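Local atomic coordinates of PKS (Streptomyces sp. CNQ431, PDB entry 5YDA), a protein that forms the acyltransferase domain of a splenocin polyketide synthase and probably transfers a broad range of extender acyl units to the carrier protein. Residues Asp142-Val147 with Met213-Ala218; His199-Tyr204 with Pro220-Arg225. All coordinates share one frame; numbering follows the deposited sequence.

Both contacts use helix 215-231, contact 1 its first turn and contact 2 a stretch further along, and their centres lie about 12 Å apart. Contact 1 sets that turn against helix 135-152 near the surface of the domain, where a water-bridged Arg-Asp salt bridge borders a small apolar strip. Contact 2 is the buried one: the same helix meets the turn and helix that follow strand 195-198, and an arginine reaches the probable nucleophilic serine. The two are joined by packing of Met-213 CE on Tyr-204 CD1, 3.7 Å apart. Charge thus pairs with charge at the outer contact, whereas in the inner one the arginine meets neutral partners.

Contact 1: Asp142-Val147 with Met213-Ala218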
loop_
_atom_site.group_PDB
_atom_site.type_symbol
_atom_site.label_atom_id
_atom_site.label_comp_id
_atom_site.label_asym_id
_atom_site.label_seq_id
_atom_site.Cartn_x
_atom_site.Cartn_y
_atom_site.Cartn_z
ATOM N N ASP A 142 4.183 -13.993 -11.756
ATOM C CA ASP A 142 4.073 -15.264 -12.465
ATOM C C ASP A 142 3.910 -16.412 -11.485
ATOM O O ASP A 142 3.062 -17.291 -11.671
ATOM C CB ASP A 142 5.299 -15.475 -13.348
ATOM C CG ASP A 142 5.310 -14.554 -14.570
ATOM O OD1 ASP A 142 4.265 -13.939 -14.921
ATOM O OD2 ASP A 142 6.381 -14.462 -15.186
ATOM N N ARG A 143 4.697 -16.396 -10.418
ATOM C CA ARG A 143 4.595 -17.439 -9.411
ATOM C C ARG A 143 3.190 -17.469 -8.802
ATOM O O ARG A 143 2.562 -18.534 -8.722
ATOM C CB ARG A 143 5.681 -17.207 -8.364
ATOM C CG ARG A 143 5.860 -18.316 -7.361
ATOM C CD ARG A 143 5.180 -17.946 -6.068
ATOM N NE ARG A 143 5.631 -18.750 -4.938
ATOM C CZ ARG A 143 6.568 -18.354 -4.083
ATOM N NH1 ARG A 143 7.152 -17.165 -4.250
ATOM N NH2 ARG A 143 6.910 -19.142 -3.063
ATOM N N CYS A 144 2.646 -16.298 -8.429
ATOM C CA CYS A 144 1.319 -16.292 -7.816
ATOM C C CYS A 144 0.246 -16.740 -8.798
ATOM O O CYS A 144 -0.676 -17.464 -8.414
ATOM C CB CYS A 144 0.982 -14.910 -7.254
ATOM S SG CYS A 144 2.094 -14.389 -5.925
ATOM N N ALA A 145 0.341 -16.331 -10.065
ATOM C CA ALA A 145 -0.681 -16.740 -11.026
ATOM C C ALA A 145 -0.693 -18.258 -11.208
ATOM O O ALA A 145 -1.766 -18.874 -11.294
ATOM C CB ALA A 145 -0.465 -16.028 -12.369
ATOM N N ALA A 146 0.491 -18.883 -11.249
ATOM C CA ALA A 146 0.543 -20.338 -11.396
ATOM C C ALA A 146 -0.027 -21.030 -10.169
ATOM O O ALA A 146 -0.820 -21.967 -10.298
ATOM C CB ALA A 146 1.974 -20.808 -11.659
ATOM N N VAL A 147 0.339 -20.567 -8.969
ATOM C CA VAL A 147 -0.201 -21.181 -7.762
ATOM C C VAL A 147 -1.714 -21.049 -7.713
ATOM O O VAL A 147 -2.405 -21.958 -7.240
ATOM C CB VAL A 147 0.458 -20.571 -6.511
ATOM C CG1 VAL A 147 -0.296 -20.995 -5.252
ATOM C CG2 VAL A 147 1.917 -21.001 -6.428
ATOM N N MET A 213 2.234 -16.256 7.284
ATOM C CA MET A 213 1.677 -17.181 6.311
ATOM C C MET A 213 2.673 -17.373 5.181
ATOM O O MET A 213 3.497 -16.499 4.906
ATOM C CB MET A 213 0.357 -16.667 5.709
ATOM C CG MET A 213 -0.813 -16.614 6.638
ATOM S SD MET A 213 -2.165 -15.667 5.886
ATOM C CE MET A 213 -3.144 -15.456 7.361
ATOM N N GLU A 214 2.562 -18.509 4.505
ATOM C CA GLU A 214 3.296 -18.743 3.271
ATOM C C GLU A 214 2.431 -18.290 2.106
ATOM O O GLU A 214 1.242 -18.633 2.044
ATOM C CB GLU A 214 3.665 -20.221 3.126
ATOM C CG GLU A 214 4.457 -20.759 4.311
ATOM C CD GLU A 214 4.699 -22.269 4.241
ATOM O OE1 GLU A 214 4.444 -22.881 3.180
ATOM O OE2 GLU A 214 5.148 -22.841 5.261
ATOM N N ILE A 215 3.028 -17.525 1.184
ATOM C CA ILE A 215 2.250 -16.922 0.105
ATOM C C ILE A 215 1.504 -17.999 -0.677
ATOM O O ILE A 215 0.311 -17.847 -0.978
ATOM C CB ILE A 215 3.152 -16.048 -0.801
ATOM C CG1 ILE A 215 2.344 -15.419 -1.934
ATOM C CG2 ILE A 215 4.326 -16.838 -1.392
ATOM C CD1 ILE A 215 1.206 -14.525 -1.467
ATOM N N ASP A 216 2.166 -19.132 -0.963
ATOM C CA ASP A 216 1.521 -20.177 -1.762
ATOM C C ASP A 216 0.311 -20.780 -1.057
ATOM O O ASP A 216 -0.657 -21.173 -1.718
ATOM C CB ASP A 216 2.516 -21.292 -2.100
ATOM C CG ASP A 216 3.531 -20.880 -3.147
ATOM O OD1 ASP A 216 3.575 -19.687 -3.532
ATOM O OD2 ASP A 216 4.302 -21.754 -3.584
ATOM N N GLU A 217 0.354 -20.898 0.270
ATOM C CA GLU A 217 -0.811 -21.399 0.988
ATOM C C GLU A 217 -1.880 -20.323 1.156
ATOM O O GLU A 217 -3.073 -20.645 1.142
ATOM C CB GLU A 217 -0.415 -21.927 2.373
ATOM C CG GLU A 217 0.628 -23.037 2.382
ATOM C CD GLU A 217 0.880 -23.569 3.794
ATOM O OE1 GLU A 217 1.199 -24.777 3.927
ATOM O OE2 GLU A 217 0.748 -22.781 4.771
ATOM N N ALA A 218 -1.472 -19.053 1.313
ATOM C CA ALA A 218 -2.439 -17.975 1.537
ATOM C C ALA A 218 -3.286 -17.707 0.295
ATOM O O ALA A 218 -4.503 -17.496 0.407
ATOM C CB ALA A 218 -1.724 -16.699 1.970
HETATM O O HOH W 1 5.729 -21.905 -6.148
#
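Cys-144 and Ile-215 make the close-packed, buried side of this contact, where helix 135-152 lies against the first turn of helix 215-231. SG of Cys-144 meets CG1 of Ile-215 at 4.1 Å, and both side chains also touch helix 169-188, Cys-144 on Val-177 and Ile-215 on Phe-176 and Tyr-180. A short thiol side chain and a branched aliphatic one suit such a place, since neither carries a strongly polar group. The other branch of Ile-215, CG2, turns toward the outer side and sits over the centre of the Arg-143 guanidinium, 3.8 Å above its plane, so one isoleucine serves both the apolar strip and the charged rim.

That rim is looser and wetter. The Arg-143 chain leaves its helix with CG anti to the backbone N (chi1 -171°), then bends at chi2, which swings NE to 2.7 Å from Asp-216 OD1 in a salt bridge whose hydrogen bond is weak, the N-H...O angle being 115°. The guanidinium and carboxylate planes stand nearly perpendicular, unlike the coplanar, two-bond pairing these groups can form. A water donates to Asp-216 OD2 at 2.9 Å and accepts a weak, longer bond from Arg-143 NE; the single N-H is thus divided between OD1 and the water, which goes with its poor angle to OD1. One turn on, Val-147 rests across Asp-216, CG1 against its backbone O and CG2 3.6 Å from OD1.

Asp-216 stands in the first turn after the N-cap residue Glu-214, where a carboxylate is probably favoured by the helix dipole. The poor angle and perpendicular planes imply that the ion pair is probably held by charge rather than by directed bonds, with the water as a second link between the two groups.

Contact 2: His199-Tyr204 with Pro220-Arg225; sequences HSLGEY and PVVAER
Arg-225 reaches from helix 215-231 past the ring of Tyr-204 to the hydroxyl of Ser-200, and with Tyr-204 and Val-222 it accounts for most of the buried surface. Its chain is fully extended from CG to NE, the length needed to reach the turn before helix 201-210. NH2 donates to Ser-200 OG at 3.2 Å, fairly straight (157°), with the oxygen only 12° out of the guanidinium plane. NE, 3.4 Å from Tyr-204 CE2, gives its hydrogen to Thr-349, so the flat group is held at two corners. The tyrosine lies over one guanidinium face, toward the rim, with the planes tilted by 47°; CD of Arg-225 packs 3.6 Å from OH of Tyr-204. A large aromatic suits this position because its ring can pack on Val-222 and on the arginine at once.

Ser-200 sits in a Gly-x-Ser-x-Gly turn between strand 195-198 and helix 201-210, consistent with the nucleophile elbow of acyltransferases, and its OG also hydrogen-bonds His-298, consistent with their Ser-His catalytic dyad. In malonyl-type relatives an arginine at the place of Arg-225, 25 residues after the serine, bonds the extender carboxylate; a similar role is probable here. A water lies 3.0 Å from Ser-200 OG and accepts a weak bond from Arg-225 NH1.

Away from this polar end the contact is apolar. Val-222 divides its methyls: CG2 lies against Tyr-204 CD1 at 3.7 Å, while CG1 meets Leu-201 CD2 at a close 3.4 Å. A beta-branched residue suits this spot because its two methyls meet different neighbours from one short stem. Phe-176 of helix 169-188 packs against both Leu-201 and Tyr-204.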
loop_
_atom_site.group_PDB
_atom_site.type_symbol
_atom_site.label_atom_id
_atom_site.label_comp_id
_atom_site.label_asym_id
_atom_site.label_seq_id
_atom_site.Cartn_x
_atom_site.Cartn_y
_atom_site.Cartn_z
ATOM N N HIS A 199 -5.148 -3.337 5.766
ATOM C CA HIS A 199 -6.554 -3.025 5.984
ATOM C C HIS A 199 -7.356 -4.198 5.440
ATOM O O HIS A 199 -7.449 -4.365 4.221
ATOM C CB HIS A 199 -6.949 -1.712 5.299
ATOM C CG HIS A 199 -8.262 -1.170 5.766
ATOM N ND1 HIS A 199 -9.461 -1.800 5.500
ATOM C CD2 HIS A 199 -8.569 -0.067 6.499
ATOM C CE1 HIS A 199 -10.448 -1.102 6.039
ATOM N NE2 HIS A 199 -9.933 -0.055 6.660
ATOM N N SER A 200 -7.904 -5.022 6.345
ATOM C CA SER A 200 -8.733 -6.161 5.983
ATOM C C SER A 200 -7.956 -7.104 5.072
ATOM O O SER A 200 -7.019 -7.771 5.517
ATOM C CB SER A 200 -10.029 -5.691 5.310
ATOM O OG SER A 200 -11.051 -6.680 5.387
ATOM N N LEU A 201 -8.319 -7.145 3.792
ATOM C CA LEU A 201 -7.555 -7.936 2.826
ATOM C C LEU A 201 -6.051 -7.681 2.962
ATOM O O LEU A 201 -5.244 -8.620 2.924
ATOM C CB LEU A 201 -8.067 -7.621 1.418
ATOM C CG LEU A 201 -7.687 -8.371 0.136
ATOM C CD1 LEU A 201 -6.454 -7.799 -0.509
ATOM C CD2 LEU A 201 -7.457 -9.807 0.470
ATOM N N GLY A 202 -5.660 -6.424 3.179
ATOM C CA GLY A 202 -4.254 -6.090 3.296
ATOM C C GLY A 202 -3.558 -6.719 4.486
ATOM O O GLY A 202 -2.322 -6.824 4.485
ATOM N N GLU A 203 -4.313 -7.116 5.517
ATOM C CA GLU A 203 -3.689 -7.803 6.648
ATOM C C GLU A 203 -3.184 -9.182 6.246
ATOM O O GLU A 203 -2.181 -9.659 6.795
ATOM C CB GLU A 203 -4.659 -7.911 7.830
ATOM C CG GLU A 203 -3.974 -8.466 9.086
ATOM C CD GLU A 203 -4.617 -8.000 10.396
ATOM O OE1 GLU A 203 -4.746 -8.842 11.323
ATOM O OE2 GLU A 203 -4.986 -6.799 10.493
ATOM N N TYR A 204 -3.850 -9.831 5.288
ATOM C CA TYR A 204 -3.309 -11.067 4.735
ATOM C C TYR A 204 -1.992 -10.811 4.029
ATOM O O TYR A 204 -1.021 -11.560 4.218
ATOM C CB TYR A 204 -4.318 -11.718 3.792
ATOM C CG TYR A 204 -5.421 -12.393 4.565
ATOM C CD1 TYR A 204 -5.352 -13.756 4.866
ATOM C CD2 TYR A 204 -6.487 -11.660 5.070
ATOM C CE1 TYR A 204 -6.344 -14.374 5.605
ATOM C CE2 TYR A 204 -7.493 -12.271 5.807
ATOM C CZ TYR A 204 -7.413 -13.639 6.073
ATOM O OH TYR A 204 -8.398 -14.273 6.812
ATOM N N PRO A 220 -4.883 -19.401 -2.220
ATOM C CA PRO A 220 -6.241 -19.957 -2.365
ATOM C C PRO A 220 -7.162 -19.607 -1.200
ATOM O O PRO A 220 -8.374 -19.499 -1.404
ATOM C CB PRO A 220 -6.005 -21.480 -2.472
ATOM C CG PRO A 220 -4.665 -21.717 -1.866
ATOM C CD PRO A 220 -3.864 -20.447 -1.993
ATOM N N VAL A 221 -6.630 -19.402 0.004
ATOM C CA VAL A 221 -7.478 -19.096 1.156
ATOM C C VAL A 221 -8.060 -17.692 1.034
ATOM O O VAL A 221 -9.261 -17.476 1.248
ATOM C CB VAL A 221 -6.686 -19.255 2.466
ATOM C CG1 VAL A 221 -7.500 -18.716 3.638
ATOM C CG2 VAL A 221 -6.322 -20.720 2.694
ATOM N N VAL A 222 -7.212 -16.715 0.700
ATOM C CA VAL A 222 -7.705 -15.367 0.411
ATOM C C VAL A 222 -8.759 -15.408 -0.692
ATOM O O VAL A 222 -9.788 -14.727 -0.608
ATOM C CB VAL A 222 -6.524 -14.445 0.041
ATOM C CG1 VAL A 222 -7.033 -13.088 -0.455
ATOM C CG2 VAL A 222 -5.595 -14.283 1.243
ATOM N N ALA A 223 -8.542 -16.230 -1.726
ATOM C CA ALA A 223 -9.535 -16.335 -2.791
ATOM C C ALA A 223 -10.878 -16.823 -2.255
ATOM O O ALA A 223 -11.927 -16.275 -2.608
ATOM C CB ALA A 223 -9.037 -17.252 -3.906
ATOM N N GLU A 224 -10.875 -17.863 -1.405
ATOM C CA GLU A 224 -12.146 -18.346 -0.871
ATOM C C GLU A 224 -12.723 -17.376 0.160
ATOM O O GLU A 224 -13.944 -17.304 0.329
ATOM C CB GLU A 224 -11.993 -19.747 -0.247
ATOM C CG GLU A 224 -11.366 -20.828 -1.166
ATOM C CD GLU A 224 -12.120 -21.055 -2.498
ATOM O OE1 GLU A 224 -11.513 -21.642 -3.439
ATOM O OE2 GLU A 224 -13.309 -20.670 -2.604
ATOM N N ARG A 225 -11.873 -16.634 0.868
ATOM C CA ARG A 225 -12.385 -15.599 1.755
ATOM C C ARG A 225 -13.226 -14.598 0.969
ATOM O O ARG A 225 -14.348 -14.260 1.365
ATOM C CB ARG A 225 -11.221 -14.907 2.465
ATOM C CG ARG A 225 -11.648 -13.795 3.379
ATOM C CD ARG A 225 -10.428 -13.162 4.018
ATOM N NE ARG A 225 -10.783 -12.100 4.944
ATOM C CZ ARG A 225 -10.935 -10.823 4.602
ATOM N NH1 ARG A 225 -10.751 -10.446 3.349
ATOM N NH2 ARG A 225 -11.258 -9.920 5.528
HETATM O O HOH W 2 -12.310 -7.377 2.778
#